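Local structure of beta-lactamase (Klebsiella pneumoniae, 6HUH) at residues T24-F37 with D227-K239. The protein probably hydrolyses beta-lactam antibiotics to substituted beta-amino acids, as a class D beta-lactamase that confers antibiotic resistance. Residues are numbered along the deposited sequence; the frame is centred on the assembly and turned at random.
Sequences TGCMLFADGSGKPF and DQKLIFVHTVIQK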
ATOM      1  N   THR A  24     -29.071 -13.104  11.367  1.00 60.49           N
ATOM      2  CA  THR A  24     -28.106 -14.169  11.129  1.00 58.91           C
ATOM      3  C   THR A  24     -26.643 -13.655  11.070  1.00 60.03           C
ATOM      4  O   THR A  24     -25.767 -14.353  10.542  1.00 59.43           O
ATOM      5  CB  THR A  24     -28.502 -14.990   9.904  1.00 69.39           C
ATOM      6  OG1 THR A  24     -28.850 -14.116   8.829  1.00 71.91           O
ATOM      7  CG2 THR A  24     -29.662 -15.951  10.197  1.00 68.19           C
ATOM      8  N   GLY A  25     -26.390 -12.481  11.670  1.00 54.20           N
ATOM      9  CA  GLY A  25     -25.055 -11.903  11.810  1.00 51.47           C
ATOM     10  C   GLY A  25     -24.267 -12.644  12.880  1.00 52.21           C
ATOM     11  O   GLY A  25     -24.855 -13.368  13.688  1.00 52.62           O
ATOM     12  N   CYS A  26     -22.944 -12.481  12.927  1.00 46.15           N
ATOM     13  CA  CYS A  26     -22.149 -13.223  13.912  1.00 44.28           C
ATOM     14  C   CYS A  26     -20.805 -12.556  14.322  1.00 43.51           C
ATOM     15  O   CYS A  26     -20.072 -12.122  13.435  1.00 42.60           O
ATOM     16  CB  CYS A  26     -21.923 -14.645  13.394  1.00 44.38           C
ATOM     17  SG  CYS A  26     -20.347 -15.378  13.883  1.00 47.99           S
ATOM     18  N   MET A  27     -20.466 -12.520  15.652  1.00 36.53           N
ATOM     19  CA  MET A  27     -19.140 -12.095  16.127  1.00 34.72           C
ATOM     20  C   MET A  27     -18.471 -13.189  16.947  1.00 35.39           C
ATOM     21  O   MET A  27     -18.841 -13.461  18.081  1.00 35.63           O
ATOM     22  CB  MET A  27     -19.033 -10.737  16.814  1.00 38.07           C
ATOM     23  CG  MET A  27     -17.681 -10.101  16.462  1.00 42.70           C
ATOM     24  SD  MET A  27     -17.110  -8.540  17.190  1.00 49.67           S
ATOM     25  CE  MET A  27     -18.457  -7.365  16.641  1.00 47.04           C
ATOM     26  N   LEU A  28     -17.485 -13.818  16.336  1.00 29.70           N
ATOM     27  CA  LEU A  28     -16.721 -14.917  16.896  1.00 29.25           C
ATOM     28  C   LEU A  28     -15.283 -14.539  17.225  1.00 33.77           C
ATOM     29  O   LEU A  28     -14.575 -14.001  16.364  1.00 35.44           O
ATOM     30  CB  LEU A  28     -16.723 -16.066  15.864  1.00 28.88           C
ATOM     31  CG  LEU A  28     -16.213 -17.422  16.347  1.00 35.11           C
ATOM     32  CD1 LEU A  28     -17.064 -18.527  15.820  1.00 35.22           C
ATOM     33  CD2 LEU A  28     -14.740 -17.634  16.006  1.00 37.81           C
ATOM     34  N   PHE A  29     -14.818 -14.889  18.429  1.00 29.12           N
ATOM     35  CA  PHE A  29     -13.411 -14.700  18.840  1.00 28.47           C
ATOM     36  C   PHE A  29     -12.796 -16.059  19.216  1.00 30.10           C
ATOM     37  O   PHE A  29     -13.334 -16.757  20.095  1.00 30.68           O
ATOM     38  CB  PHE A  29     -13.237 -13.665  19.969  1.00 30.37           C
ATOM     39  CG  PHE A  29     -13.663 -12.257  19.639  1.00 31.02           C
ATOM     40  CD1 PHE A  29     -12.847 -11.423  18.887  1.00 33.81           C
ATOM     41  CD2 PHE A  29     -14.870 -11.747  20.108  1.00 32.66           C
ATOM     42  CE1 PHE A  29     -13.248 -10.115  18.582  1.00 33.83           C
ATOM     43  CE2 PHE A  29     -15.259 -10.434  19.815  1.00 34.66           C
ATOM     44  CZ  PHE A  29     -14.440  -9.623  19.065  1.00 31.68           C
ATOM     45  N   ALA A  30     -11.716 -16.452  18.510  1.00 23.24           N
ATOM     46  CA  ALA A  30     -11.023 -17.722  18.740  1.00 23.80           C
ATOM     47  C   ALA A  30      -9.572 -17.522  19.211  1.00 29.35           C
ATOM     48  O   ALA A  30      -9.011 -16.448  19.012  1.00 27.17           O
ATOM     49  CB  ALA A  30     -11.062 -18.585  17.478  1.00 23.40           C
ATOM     50  N   ASP A  31      -8.973 -18.557  19.841  1.00 30.38           N
ATOM     51  CA  ASP A  31      -7.578 -18.512  20.303  1.00 33.36           C
ATOM     52  C   ASP A  31      -6.586 -18.810  19.166  1.00 38.78           C
ATOM     53  O   ASP A  31      -6.979 -18.799  17.995  1.00 34.66           O
ATOM     54  CB  ASP A  31      -7.336 -19.427  21.528  1.00 37.35           C
ATOM     55  CG  ASP A  31      -7.724 -20.885  21.362  1.00 52.74           C
ATOM     56  OD1 ASP A  31      -7.199 -21.543  20.431  1.00 53.31           O
ATOM     57  OD2 ASP A  31      -8.468 -21.400  22.226  1.00 62.62           O
ATOM     58  N   GLY A  32      -5.322 -19.075  19.532  1.00 39.93           N
ATOM     59  CA  GLY A  32      -4.233 -19.374  18.600  1.00 40.34           C
ATOM     60  C   GLY A  32      -4.480 -20.546  17.667  1.00 42.28           C
ATOM     61  O   GLY A  32      -4.335 -20.396  16.451  1.00 40.78           O
ATOM     62  N   SER A  33      -4.887 -21.708  18.229  1.00 38.57           N
ATOM     63  CA  SER A  33      -5.169 -22.942  17.475  1.00 38.23           C
ATOM     64  C   SER A  33      -6.351 -22.842  16.502  1.00 40.01           C
ATOM     65  O   SER A  33      -6.482 -23.684  15.613  1.00 38.51           O
ATOM     66  CB  SER A  33      -5.389 -24.117  18.429  1.00 43.75           C
ATOM     67  OG  SER A  33      -6.539 -23.942  19.245  1.00 55.30           O
ATOM     68  N   GLY A  34      -7.200 -21.832  16.706  1.00 36.35           N
ATOM     69  CA  GLY A  34      -8.418 -21.581  15.943  1.00 34.15           C
ATOM     70  C   GLY A  34      -9.657 -22.043  16.681  1.00 37.67           C
ATOM     71  O   GLY A  34     -10.728 -22.146  16.075  1.00 37.40           O
ATOM     72  N   LYS A  35      -9.523 -22.344  17.997  1.00 34.33           N
ATOM     73  CA  LYS A  35     -10.621 -22.809  18.845  1.00 33.84           C
ATOM     74  C   LYS A  35     -11.479 -21.624  19.367  1.00 38.33           C
ATOM     75  O   LYS A  35     -10.972 -20.814  20.151  1.00 38.00           O
ATOM     76  CB  LYS A  35     -10.084 -23.706  19.978  1.00 36.20           C
ATOM     77  CG  LYS A  35     -11.186 -24.363  20.824  1.00 38.28           C
ATOM     78  CD  LYS A  35     -10.722 -25.584  21.628  1.00 39.20           C
ATOM     79  CE  LYS A  35      -9.952 -25.273  22.889  1.00 60.75           C
ATOM     80  NZ  LYS A  35     -10.796 -24.608  23.921  1.00 73.84           N
ATOM     81  N   PRO A  36     -12.762 -21.485  18.940  1.00 36.29           N
ATOM     82  CA  PRO A  36     -13.592 -20.357  19.452  1.00 35.85           C
ATOM     83  C   PRO A  36     -13.820 -20.402  20.957  1.00 37.86           C
ATOM     84  O   PRO A  36     -13.939 -21.493  21.531  1.00 37.53           O
ATOM     85  CB  PRO A  36     -14.922 -20.467  18.677  1.00 36.58           C
ATOM     86  CG  PRO A  36     -14.637 -21.422  17.528  1.00 40.66           C
ATOM     87  CD  PRO A  36     -13.518 -22.326  17.988  1.00 37.28           C
ATOM     88  N   PHE A  37     -13.822 -19.213  21.597  1.00 32.15           N
ATOM     89  CA  PHE A  37     -14.073 -19.067  23.036  1.00 31.50           C
ATOM     90  C   PHE A  37     -15.264 -18.134  23.285  1.00 34.64           C
ATOM     91  O   PHE A  37     -15.743 -18.021  24.422  1.00 35.34           O
ATOM     92  CB  PHE A  37     -12.815 -18.597  23.793  1.00 33.20           C
ATOM     93  CG  PHE A  37     -12.223 -17.287  23.348  1.00 32.74           C
ATOM     94  CD1 PHE A  37     -12.689 -16.090  23.861  1.00 35.41           C
ATOM     95  CD2 PHE A  37     -11.147 -17.257  22.474  1.00 34.59           C
ATOM     96  CE1 PHE A  37     -12.126 -14.880  23.467  1.00 37.06           C
ATOM     97  CE2 PHE A  37     -10.577 -16.046  22.083  1.00 37.55           C
ATOM     98  CZ  PHE A  37     -11.073 -14.864  22.580  1.00 36.27           C
ATOM     99  N   ASP A 227       4.368 -13.887  21.600  1.00 55.83           N
ATOM    100  CA  ASP A 227       3.818 -15.224  21.818  1.00 55.98           C
ATOM    101  C   ASP A 227       2.297 -15.280  21.532  1.00 56.88           C
ATOM    102  O   ASP A 227       1.849 -16.110  20.721  1.00 55.67           O
ATOM    103  CB  ASP A 227       4.155 -15.739  23.250  1.00 61.02           C
ATOM    104  CG  ASP A 227       4.349 -14.690  24.357  1.00 76.58           C
ATOM    105  OD1 ASP A 227       3.635 -13.654  24.336  1.00 76.79           O
ATOM    106  OD2 ASP A 227       5.194 -14.920  25.253  1.00 85.68           O
ATOM    107  N   GLN A 228       1.532 -14.363  22.165  1.00 51.15           N
ATOM    108  CA  GLN A 228       0.077 -14.304  22.075  1.00 49.11           C
ATOM    109  C   GLN A 228      -0.476 -14.004  20.684  1.00 50.35           C
ATOM    110  O   GLN A 228       0.025 -13.132  19.981  1.00 50.56           O
ATOM    111  CB  GLN A 228      -0.499 -13.321  23.102  1.00 51.54           C
ATOM    112  CG  GLN A 228      -0.270 -13.757  24.546  1.00 71.91           C
ATOM    113  CD  GLN A 228      -1.457 -13.486  25.426  1.00 93.60           C
ATOM    114  OE1 GLN A 228      -1.713 -12.348  25.839  1.00 89.78           O
ATOM    115  NE2 GLN A 228      -2.182 -14.542  25.770  1.00 87.77           N
ATOM    116  N   LYS A 229      -1.504 -14.760  20.294  1.00 45.06           N
ATOM    117  CA  LYS A 229      -2.234 -14.629  19.025  1.00 42.95           C
ATOM    118  C   LYS A 229      -3.745 -14.790  19.272  1.00 44.70           C
ATOM    119  O   LYS A 229      -4.131 -15.449  20.238  1.00 45.36           O
ATOM    120  CB  LYS A 229      -1.740 -15.644  17.982  1.00 45.10           C
ATOM    121  CG  LYS A 229      -0.467 -15.206  17.270  1.00 67.58           C
ATOM    122  CD  LYS A 229       0.091 -16.301  16.376  1.00 82.32           C
ATOM    123  CE  LYS A 229       1.504 -16.007  15.928  1.00 99.08           C
ATOM    124  NZ  LYS A 229       1.553 -15.076  14.764  1.00107.88           N
ATOM    125  N   LEU A 230      -4.593 -14.166  18.434  1.00 37.64           N
ATOM    126  CA  LEU A 230      -6.047 -14.205  18.602  1.00 35.45           C
ATOM    127  C   LEU A 230      -6.751 -14.084  17.260  1.00 35.68           C
ATOM    128  O   LEU A 230      -6.600 -13.067  16.583  1.00 35.37           O
ATOM    129  CB  LEU A 230      -6.479 -13.067  19.545  1.00 36.43           C
ATOM    130  CG  LEU A 230      -7.967 -12.887  19.849  1.00 40.43           C
ATOM    131  CD1 LEU A 230      -8.212 -12.967  21.313  1.00 42.59           C
ATOM    132  CD2 LEU A 230      -8.473 -11.531  19.363  1.00 40.34           C
ATOM    133  N   ILE A 231      -7.522 -15.121  16.879  1.00 28.21           N
ATOM    134  CA  ILE A 231      -8.323 -15.143  15.648  1.00 24.92           C
ATOM    135  C   ILE A 231      -9.646 -14.376  15.945  1.00 30.25           C
ATOM    136  O   ILE A 231     -10.047 -14.266  17.104  1.00 30.18           O
ATOM    137  CB  ILE A 231      -8.625 -16.598  15.185  1.00 25.81           C
ATOM    138  CG1 ILE A 231      -7.368 -17.517  15.138  1.00 24.56           C
ATOM    139  CG2 ILE A 231      -9.385 -16.625  13.873  1.00 25.89           C
ATOM    140  CD1 ILE A 231      -6.279 -17.181  14.263  1.00 23.36           C
ATOM    141  N   PHE A 232     -10.307 -13.854  14.897  1.00 26.24           N
ATOM    142  CA  PHE A 232     -11.592 -13.150  14.980  1.00 24.99           C
ATOM    143  C   PHE A 232     -12.307 -13.254  13.634  1.00 25.92           C
ATOM    144  O   PHE A 232     -11.674 -13.170  12.584  1.00 22.35           O
ATOM    145  CB  PHE A 232     -11.446 -11.687  15.448  1.00 26.90           C
ATOM    146  CG  PHE A 232     -10.567 -10.833  14.577  1.00 28.09           C
ATOM    147  CD1 PHE A 232     -11.041 -10.316  13.374  1.00 31.54           C
ATOM    148  CD2 PHE A 232      -9.272 -10.520  14.965  1.00 30.74           C
ATOM    149  CE1 PHE A 232     -10.197  -9.589  12.521  1.00 32.93           C
ATOM    150  CE2 PHE A 232      -8.448  -9.734  14.140  1.00 34.15           C
ATOM    151  CZ  PHE A 232      -8.911  -9.292  12.913  1.00 31.94           C
ATOM    152  N   VAL A 233     -13.617 -13.491  13.676  1.00 23.55           N
ATOM    153  CA  VAL A 233     -14.460 -13.638  12.496  1.00 23.44           C
ATOM    154  C   VAL A 233     -15.734 -12.860  12.783  1.00 29.99           C
ATOM    155  O   VAL A 233     -16.323 -13.020  13.858  1.00 30.56           O
ATOM    156  CB  VAL A 233     -14.764 -15.131  12.156  1.00 27.79           C
ATOM    157  CG1 VAL A 233     -15.612 -15.251  10.896  1.00 27.42           C
ATOM    158  CG2 VAL A 233     -13.494 -15.964  12.011  1.00 27.74           C
ATOM    159  N   HIS A 234     -16.159 -12.004  11.844  1.00 27.53           N
ATOM    160  CA  HIS A 234     -17.398 -11.237  12.019  1.00 27.76           C
ATOM    161  C   HIS A 234     -18.193 -11.102  10.728  1.00 31.02           C
ATOM    162  O   HIS A 234     -17.614 -10.816   9.686  1.00 29.63           O
ATOM    163  CB  HIS A 234     -17.126  -9.876  12.671  1.00 28.87           C
ATOM    164  CG  HIS A 234     -18.343  -9.041  12.954  1.00 32.72           C
ATOM    165  ND1 HIS A 234     -19.395  -9.523  13.698  1.00 34.69           N
ATOM    166  CD2 HIS A 234     -18.600  -7.752  12.631  1.00 34.42           C
ATOM    167  CE1 HIS A 234     -20.267  -8.534  13.782  1.00 34.53           C
ATOM    168  NE2 HIS A 234     -19.829  -7.448  13.156  1.00 34.91           N
ATOM    169  N   THR A 235     -19.518 -11.322  10.798  1.00 28.60           N
ATOM    170  CA  THR A 235     -20.411 -11.171   9.644  1.00 28.28           C
ATOM    171  C   THR A 235     -21.462 -10.112   9.884  1.00 34.48           C
ATOM    172  O   THR A 235     -21.929  -9.950  11.012  1.00 35.37           O
ATOM    173  CB  THR A 235     -21.055 -12.472   9.193  1.00 26.52           C
ATOM    174  OG1 THR A 235     -21.803 -12.999  10.270  1.00 29.94           O
ATOM    175  CG2 THR A 235     -20.049 -13.487   8.682  1.00 25.84           C
ATOM    176  N   VAL A 236     -21.834  -9.398   8.820  1.00 31.26           N
ATOM    177  CA  VAL A 236     -22.879  -8.384   8.871  1.00 32.85           C
ATOM    178  C   VAL A 236     -23.904  -8.774   7.827  1.00 40.42           C
ATOM    179  O   VAL A 236     -23.583  -8.820   6.635  1.00 41.35           O
ATOM    180  CB  VAL A 236     -22.350  -6.946   8.628  1.00 36.06           C
ATOM    181  CG1 VAL A 236     -23.492  -5.959   8.440  1.00 36.35           C
ATOM    182  CG2 VAL A 236     -21.437  -6.499   9.755  1.00 36.05           C
ATOM    183  N   ILE A 237     -25.126  -9.048   8.256  1.00 37.65           N
ATOM    184  CA  ILE A 237     -26.184  -9.354   7.305  1.00 38.53           C
ATOM    185  C   ILE A 237     -27.121  -8.148   7.264  1.00 44.30           C
ATOM    186  O   ILE A 237     -27.701  -7.779   8.292  1.00 46.26           O
ATOM    187  CB  ILE A 237     -26.882 -10.742   7.530  1.00 41.34           C
ATOM    188  CG1 ILE A 237     -25.973 -11.928   7.063  1.00 39.67           C
ATOM    189  CG2 ILE A 237     -28.219 -10.806   6.790  1.00 42.52           C
ATOM    190  CD1 ILE A 237     -24.866 -12.395   8.006  1.00 36.76           C
ATOM    191  N   GLN A 238     -27.215  -7.502   6.095  1.00 39.41           N
ATOM    192  CA  GLN A 238     -28.032  -6.311   5.916  1.00 40.68           C
ATOM    193  C   GLN A 238     -28.557  -6.160   4.497  1.00 47.54           C
ATOM    194  O   GLN A 238     -28.085  -6.818   3.573  1.00 45.20           O
ATOM    195  CB  GLN A 238     -27.232  -5.048   6.309  1.00 41.99           C
ATOM    196  CG  GLN A 238     -25.857  -4.946   5.648  1.00 58.64           C
ATOM    197  CD  GLN A 238     -25.569  -3.585   5.080  1.00 85.69           C
ATOM    198  OE1 GLN A 238     -24.976  -2.732   5.746  1.00 83.52           O
ATOM    199  NE2 GLN A 238     -25.938  -3.367   3.819  1.00 80.30           N
ATOM    200  N   LYS A 239     -29.538  -5.264   4.337  1.00 49.74           N
ATOM    201  CA  LYS A 239     -30.102  -4.870   3.057  1.00 52.38           C
ATOM    202  C   LYS A 239     -29.110  -3.810   2.554  1.00 60.46           C
ATOM    203  O   LYS A 239     -28.687  -2.963   3.353  1.00 59.79           O
ATOM    204  CB  LYS A 239     -31.483  -4.226   3.266  1.00 57.11           C
ATOM    205  CG  LYS A 239     -32.405  -4.224   2.041  1.00 80.65           C
ATOM    206  CD  LYS A 239     -32.165  -3.073   1.034  1.00 93.93           C
ATOM    207  CE  LYS A 239     -32.715  -1.729   1.452  1.00104.75           C
ATOM    208  NZ  LYS A 239     -32.218  -0.637   0.569  1.00106.92           N
TER
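Phe-29 and Phe-232 meet across a non-hydrogen-bonded pair, where CD1 of Phe-29 lies 3.7 Å from CB of Phe-232. With its CG between backbone N and carbonyl carbon (chi1 59°), the Phe-232 ring turns away from Phe-29 and packs on Phe-219 and Val-253; Phe-29 reaches Leu-257, so both rings pack against helix 245-264. The other face carries Leu-28 beside Val-233, a hydrogen-bonded pair joined in both directions, and Ala-30 beside Ile-231, with Ala-30 CB 3.9 Å from Ile-231 CB; Ala-159 and Pro-155 of helix 155-166 cover Leu-28 and Val-233. On the face of Phe-29 and Phe-232, Met-27 bends at chi3 (-60°) and lays its CE over one face of the His-234 imidazole, a CH-pi contact 3.7 Å from the ring centroid. That ring is held at both nitrogens: ND1 donates a bent hydrogen bond (134° at the hydrogen) to Cys-26 O at 2.7 Å, from above the carbonyl plane, and NE2 is hydrogen-bonded to Glu-252. Cys-26 O also accepts Thr-235 N at 2.8 Å, while Cys-26 SG forms the disulfide with Cys-43. Strand 26-30 thus runs antiparallel between 228-238 and 36-41, in the central sheet flanked by helices on both faces that characterises the serine beta-lactamase and penicillin-binding protein fold.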